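Local coordinates for trehalose-6-phosphate phosphatase-related protein (Thermoplasma acidophilum, PDB 1U02), which removes the phosphate from trehalose 6-phosphate to give free trehalose, using magnesium as cofactor, at residues 31-34 against 35-38; 178-181 against 182-185. All blocks are in the same frame, centred on the assembly; numbering follows the deposited sequence.

Contact 1. Residues 31-34 against 35-38; sequences LISD and LKER
K36 folds back along its own helix, and its NZ donates to the backbone carbonyl of S33, with 3.0 Å between K36 NZ and S33 O. The ammonium group reaches that oxygen from the side, at a C=O...N angle of 130° and tilted somewhat from the carbonyl plane. It can do so because CG sits between the backbone N and the carbonyl carbon (chi1 70°) and the chain bends again at chi2 and chi4. The same nitrogen forms a salt bridge with E37, 2.7 Å from K36 NZ to E37 OE2, where it meets the anti side of the carboxylate. A water accepts from K36 NZ and lies 2.6 Å from S33 OG, so three oxygens grip the lysine end. Along the backbone, L35 N donates to L31 O and K36 N to I32 O, each at 2.9 Å. Next, the pattern changes to i+3: E37 N goes to D34 O (3.0 Å), from well above the carbonyl plane, and the S33 carbonyl accepts the lysine instead. The inner face is apolar, I32 CD1 lying 4.3 Å from L35 CD2. Helix 26-38 is the crossover of the beta-alpha-beta unit between strands 3-7 and 40-44: I32 and L35 rest on L6, L35 also touches I4 and T41, while L31 packs against helix 212-229, to which R38 is tied by a salt bridge with E223.

Contact 2. Residues 178-181 against 182-185; sequences GDDA and TDEA. With MG (magnesium ion), chain B.
The chain leaves its strand at G178, turns through D179 and D180, and enters the helix with E184 N bonded to D180 O at 2.9 Å, in the carbonyl plane, and A185 N to A181 O. D183 N also donates to D180 O, from above that plane. D180 is the N-cap. Its OD1 offers the syn lone pair to T182 OG1, 2.6 Å away, and takes weak bonds from T182 N and D183 N; with CG between the backbone N and the carbonyl carbon (chi1 65°), the carboxylate turns back over the first helical turn. D183 answers in the other direction: its OD2 receives D180 N on the anti lone pair at 3.0 Å in a nearly straight bond (174°), and D179 N more weakly. The pair forms a capping box at the C-terminal end of a central strand, the position of motif IV, whose acidic residues complete the magnesium site of HAD phosphatases. D179 OD1 binds magnesium at 2.0 Å; D7 OD2, the backbone O of D9 and three waters complete the six ligands. One water donates to D183 OD2 at 2.6 Å, which puts D183 in the second shell; another donates to D179 OD2 and, weakly, to D180 OD2. With an alanine at D180, the T182 hydroxyl and T182 N would probably lose their carboxylate acceptor, and half of the capping box would go, although the backbone O would still hold D183 N and E184 N. D180 OD1 and D183 OD2 approach to 2.9 Å as two acceptors, a closeness that the NH donors and the K161 salt bridge to D183 OD1 are likely to ease. D183 CG packs 3.4 Å from G178 CA, where G178 carries no side chain.

Overall arrangement
Both contacts are local, contact 1 within one helix, contact 2 from a strand-end loop into the first turn of the next helix. Both lie in elements that flank or leave the large mixed sheet, yet their centres are 23 Å apart and they do not touch. Both are partly buried: the centre of contact 1 is about 20 Å from that of the chain, with I32 and L35 buried, and that of contact 2 about 10 Å, with G178 and D183 buried. Strand 3-7 relates them: helix 26-38 packs on it, and it ends at D7, which shares the metal with D179. Contact 1 ties a lysine to a carbonyl, a carboxylate and a water; in contact 2 carboxylates serve helix cap and metal.

Contact 1. Residues 31-34 against 35-38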
ATOM      1  N   LEU A  31      15.711  -9.269  -6.406  1.00 14.72           N
ATOM      2  CA  LEU A  31      14.573 -10.187  -6.447  1.00 16.82           C
ATOM      3  C   LEU A  31      13.451  -9.723  -7.366  1.00 15.41           C
ATOM      4  O   LEU A  31      12.960 -10.486  -8.196  1.00 15.39           O
ATOM      5  CB  LEU A  31      13.997 -10.377  -5.044  1.00 19.33           C
ATOM      6  CG  LEU A  31      14.662 -11.391  -4.120  1.00 26.86           C
ATOM      7  CD1 LEU A  31      14.053 -11.263  -2.732  1.00 28.17           C
ATOM      8  CD2 LEU A  31      14.465 -12.802  -4.667  1.00 27.57           C
ATOM      9  N   ILE A  32      13.038  -8.471  -7.209  1.00 13.74           N
ATOM     10  CA  ILE A  32      11.956  -7.933  -8.024  1.00 14.70           C
ATOM     11  C   ILE A  32      12.424  -7.715  -9.456  1.00 15.08           C
ATOM     12  O   ILE A  32      11.664  -7.927 -10.402  1.00 15.16           O
ATOM     13  CB  ILE A  32      11.411  -6.614  -7.415  1.00 14.32           C
ATOM     14  CG1 ILE A  32      10.860  -6.888  -6.010  1.00 15.35           C
ATOM     15  CG2 ILE A  32      10.303  -6.049  -8.287  1.00 13.91           C
ATOM     16  CD1 ILE A  32       9.741  -7.923  -5.985  1.00 15.59           C
ATOM     17  N   SER A  33      13.678  -7.301  -9.608  1.00 14.98           N
ATOM     18  CA  SER A  33      14.258  -7.090 -10.930  1.00 17.49           C
ATOM     19  C   SER A  33      14.139  -8.392 -11.724  1.00 18.02           C
ATOM     20  O   SER A  33      13.717  -8.388 -12.878  1.00 15.40           O
ATOM     21  CB  SER A  33      15.734  -6.690 -10.804  1.00 18.40           C
ATOM     22  OG  SER A  33      16.346  -6.600 -12.080  1.00 24.93           O
ATOM     23  N   ASP A  34      14.502  -9.506 -11.091  1.00 18.51           N
ATOM     24  CA  ASP A  34      14.426 -10.813 -11.742  1.00 18.96           C
ATOM     25  C   ASP A  34      12.982 -11.219 -11.990  1.00 19.92           C
ATOM     26  O   ASP A  34      12.615 -11.621 -13.092  1.00 20.58           O
ATOM     27  CB  ASP A  34      15.087 -11.890 -10.879  1.00 19.91           C
ATOM     28  CG  ASP A  34      16.593 -11.764 -10.832  1.00 22.39           C
ATOM     29  OD1 ASP A  34      17.157 -10.997 -11.640  1.00 22.70           O
ATOM     30  OD2 ASP A  34      17.212 -12.448  -9.990  1.00 22.98           O
ATOM     31  N   LEU A  35      12.162 -11.111 -10.952  1.00 19.57           N
ATOM     32  CA  LEU A  35      10.761 -11.488 -11.038  1.00 20.04           C
ATOM     33  C   LEU A  35       9.981 -10.801 -12.163  1.00 20.33           C
ATOM     34  O   LEU A  35       9.215 -11.452 -12.873  1.00 20.37           O
ATOM     35  CB  LEU A  35      10.082 -11.207  -9.697  1.00 21.64           C
ATOM     36  CG  LEU A  35       8.654 -11.724  -9.508  1.00 23.70           C
ATOM     37  CD1 LEU A  35       8.656 -13.248  -9.450  1.00 21.91           C
ATOM     38  CD2 LEU A  35       8.076 -11.143  -8.229  1.00 24.72           C
ATOM     39  N   LYS A  36      10.177  -9.494 -12.332  1.00 19.80           N
ATOM     40  CA  LYS A  36       9.452  -8.748 -13.359  1.00 22.14           C
ATOM     41  C   LYS A  36       9.814  -9.173 -14.778  1.00 21.71           C
ATOM     42  O   LYS A  36       9.100  -8.865 -15.728  1.00 21.12           O
ATOM     43  CB  LYS A  36       9.668  -7.236 -13.182  1.00 21.71           C
ATOM     44  CG  LYS A  36      11.066  -6.719 -13.508  1.00 25.44           C
ATOM     45  CD  LYS A  36      11.136  -6.146 -14.918  1.00 28.78           C
ATOM     46  CE  LYS A  36      12.413  -5.339 -15.134  1.00 31.78           C
ATOM     47  NZ  LYS A  36      13.649  -6.149 -14.922  1.00 33.17           N
ATOM     48  N   GLU A  37      10.924  -9.883 -14.919  1.00 23.75           N
ATOM     49  CA  GLU A  37      11.352 -10.365 -16.224  1.00 25.33           C
ATOM     50  C   GLU A  37      10.524 -11.581 -16.633  1.00 25.80           C
ATOM     51  O   GLU A  37      10.342 -11.844 -17.821  1.00 26.63           O
ATOM     52  CB  GLU A  37      12.832 -10.758 -16.192  1.00 26.87           C
ATOM     53  CG  GLU A  37      13.782  -9.587 -16.081  1.00 30.55           C
ATOM     54  CD  GLU A  37      13.781  -8.736 -17.332  1.00 32.19           C
ATOM     55  OE1 GLU A  37      14.089  -9.281 -18.414  1.00 34.57           O
ATOM     56  OE2 GLU A  37      13.469  -7.530 -17.239  1.00 34.22           O
ATOM     57  N   ARG A  38      10.011 -12.314 -15.649  1.00 24.50           N
ATOM     58  CA  ARG A  38       9.241 -13.521 -15.933  1.00 25.33           C
ATOM     59  C   ARG A  38       7.744 -13.408 -15.698  1.00 25.02           C
ATOM     60  O   ARG A  38       6.973 -14.192 -16.250  1.00 24.38           O
ATOM     61  CB  ARG A  38       9.779 -14.697 -15.111  1.00 27.21           C
ATOM     62  CG  ARG A  38      11.228 -15.060 -15.398  1.00 30.66           C
ATOM     63  CD  ARG A  38      11.649 -16.286 -14.594  1.00 34.53           C
ATOM     64  NE  ARG A  38      13.079 -16.579 -14.712  1.00 37.06           N
ATOM     65  CZ  ARG A  38      13.676 -17.005 -15.821  1.00 38.93           C
ATOM     66  NH1 ARG A  38      12.973 -17.200 -16.932  1.00 40.01           N
ATOM     67  NH2 ARG A  38      14.982 -17.241 -15.818  1.00 41.23           N
TER
HETATM   68  O   HOH W   1      16.216  -4.706 -13.919  1.00 25.70           O

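Contact 2. Residues 178-181 against 182-185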
ATOM      1  N   GLY A 178      -0.134 -10.210   0.724  1.00 15.93           N
ATOM      2  CA  GLY A 178      -0.342  -9.044   1.570  1.00 16.26           C
ATOM      3  C   GLY A 178      -0.253  -9.417   3.037  1.00 17.93           C
ATOM      4  O   GLY A 178      -0.257 -10.604   3.367  1.00 19.10           O
ATOM      5  N   ASP A 179      -0.207  -8.419   3.917  1.00 17.33           N
ATOM      6  CA  ASP A 179      -0.067  -8.667   5.353  1.00 18.64           C
ATOM      7  C   ASP A 179      -1.166  -8.179   6.301  1.00 19.68           C
ATOM      8  O   ASP A 179      -1.181  -8.577   7.467  1.00 21.37           O
ATOM      9  CB  ASP A 179       1.253  -8.076   5.838  1.00 17.24           C
ATOM     10  CG  ASP A 179       1.259  -6.563   5.771  1.00 17.98           C
ATOM     11  OD1 ASP A 179       1.033  -6.016   4.674  1.00 16.58           O
ATOM     12  OD2 ASP A 179       1.482  -5.921   6.813  1.00 18.52           O
ATOM     13  N   ASP A 180      -2.064  -7.309   5.851  1.00 21.38           N
ATOM     14  CA  ASP A 180      -3.106  -6.839   6.765  1.00 22.38           C
ATOM     15  C   ASP A 180      -4.526  -6.977   6.233  1.00 22.60           C
ATOM     16  O   ASP A 180      -4.753  -7.580   5.188  1.00 22.98           O
ATOM     17  CB  ASP A 180      -2.853  -5.384   7.186  1.00 23.73           C
ATOM     18  CG  ASP A 180      -2.957  -4.412   6.033  1.00 22.33           C
ATOM     19  OD1 ASP A 180      -3.636  -4.735   5.033  1.00 23.77           O
ATOM     20  OD2 ASP A 180      -2.375  -3.314   6.134  1.00 24.33           O
ATOM     21  N   ALA A 181      -5.478  -6.403   6.962  1.00 23.95           N
ATOM     22  CA  ALA A 181      -6.890  -6.479   6.597  1.00 24.93           C
ATOM     23  C   ALA A 181      -7.225  -6.064   5.168  1.00 25.70           C
ATOM     24  O   ALA A 181      -8.061  -6.699   4.518  1.00 26.36           O
ATOM     25  CB  ALA A 181      -7.716  -5.660   7.580  1.00 26.37           C
ATOM     26  N   THR A 182      -6.585  -5.009   4.672  1.00 24.90           N
ATOM     27  CA  THR A 182      -6.861  -4.547   3.316  1.00 24.47           C
ATOM     28  C   THR A 182      -6.463  -5.610   2.300  1.00 23.94           C
ATOM     29  O   THR A 182      -7.026  -5.687   1.209  1.00 22.87           O
ATOM     30  CB  THR A 182      -6.105  -3.236   2.998  1.00 25.38           C
ATOM     31  OG1 THR A 182      -4.691  -3.488   2.964  1.00 23.43           O
ATOM     32  CG2 THR A 182      -6.405  -2.189   4.065  1.00 23.76           C
ATOM     33  N   ASP A 183      -5.489  -6.434   2.664  1.00 23.21           N
ATOM     34  CA  ASP A 183      -5.039  -7.492   1.771  1.00 22.18           C
ATOM     35  C   ASP A 183      -5.953  -8.692   1.962  1.00 21.75           C
ATOM     36  O   ASP A 183      -6.261  -9.410   1.013  1.00 22.01           O
ATOM     37  CB  ASP A 183      -3.592  -7.853   2.090  1.00 20.17           C
ATOM     38  CG  ASP A 183      -2.673  -6.653   1.994  1.00 21.74           C
ATOM     39  OD1 ASP A 183      -2.508  -6.123   0.874  1.00 17.79           O
ATOM     40  OD2 ASP A 183      -2.128  -6.233   3.040  1.00 20.65           O
ATOM     41  N   GLU A 184      -6.384  -8.895   3.201  1.00 22.89           N
ATOM     42  CA  GLU A 184      -7.276  -9.996   3.529  1.00 24.32           C
ATOM     43  C   GLU A 184      -8.541  -9.790   2.702  1.00 25.21           C
ATOM     44  O   GLU A 184      -9.111 -10.740   2.167  1.00 25.41           O
ATOM     45  CB  GLU A 184      -7.606  -9.970   5.021  1.00 23.89           C
ATOM     46  CG  GLU A 184      -8.223 -11.252   5.541  1.00 26.42           C
ATOM     47  CD  GLU A 184      -7.327 -12.451   5.326  1.00 26.18           C
ATOM     48  OE1 GLU A 184      -6.174 -12.428   5.807  1.00 28.20           O
ATOM     49  OE2 GLU A 184      -7.777 -13.421   4.679  1.00 27.99           O
ATOM     50  N   ALA A 185      -8.963  -8.534   2.587  1.00 24.70           N
ATOM     51  CA  ALA A 185     -10.149  -8.205   1.815  1.00 24.68           C
ATOM     52  C   ALA A 185      -9.871  -8.471   0.339  1.00 24.59           C
ATOM     53  O   ALA A 185     -10.735  -8.959  -0.393  1.00 23.66           O
ATOM     54  CB  ALA A 185     -10.522  -6.744   2.029  1.00 25.02           C
TER
HETATM   55 MG    MG B 240       1.127  -4.107   4.012  1.00 17.96          MG
HETATM   56  O   HOH W   2       0.957  -3.387   5.913  1.00 17.44           O
HETATM   57  O   HOH W   3      -0.937  -4.007   3.557  1.00 15.23           O
HETATM   58  O   HOH W   4       1.176  -2.169   3.233  1.00 20.72           O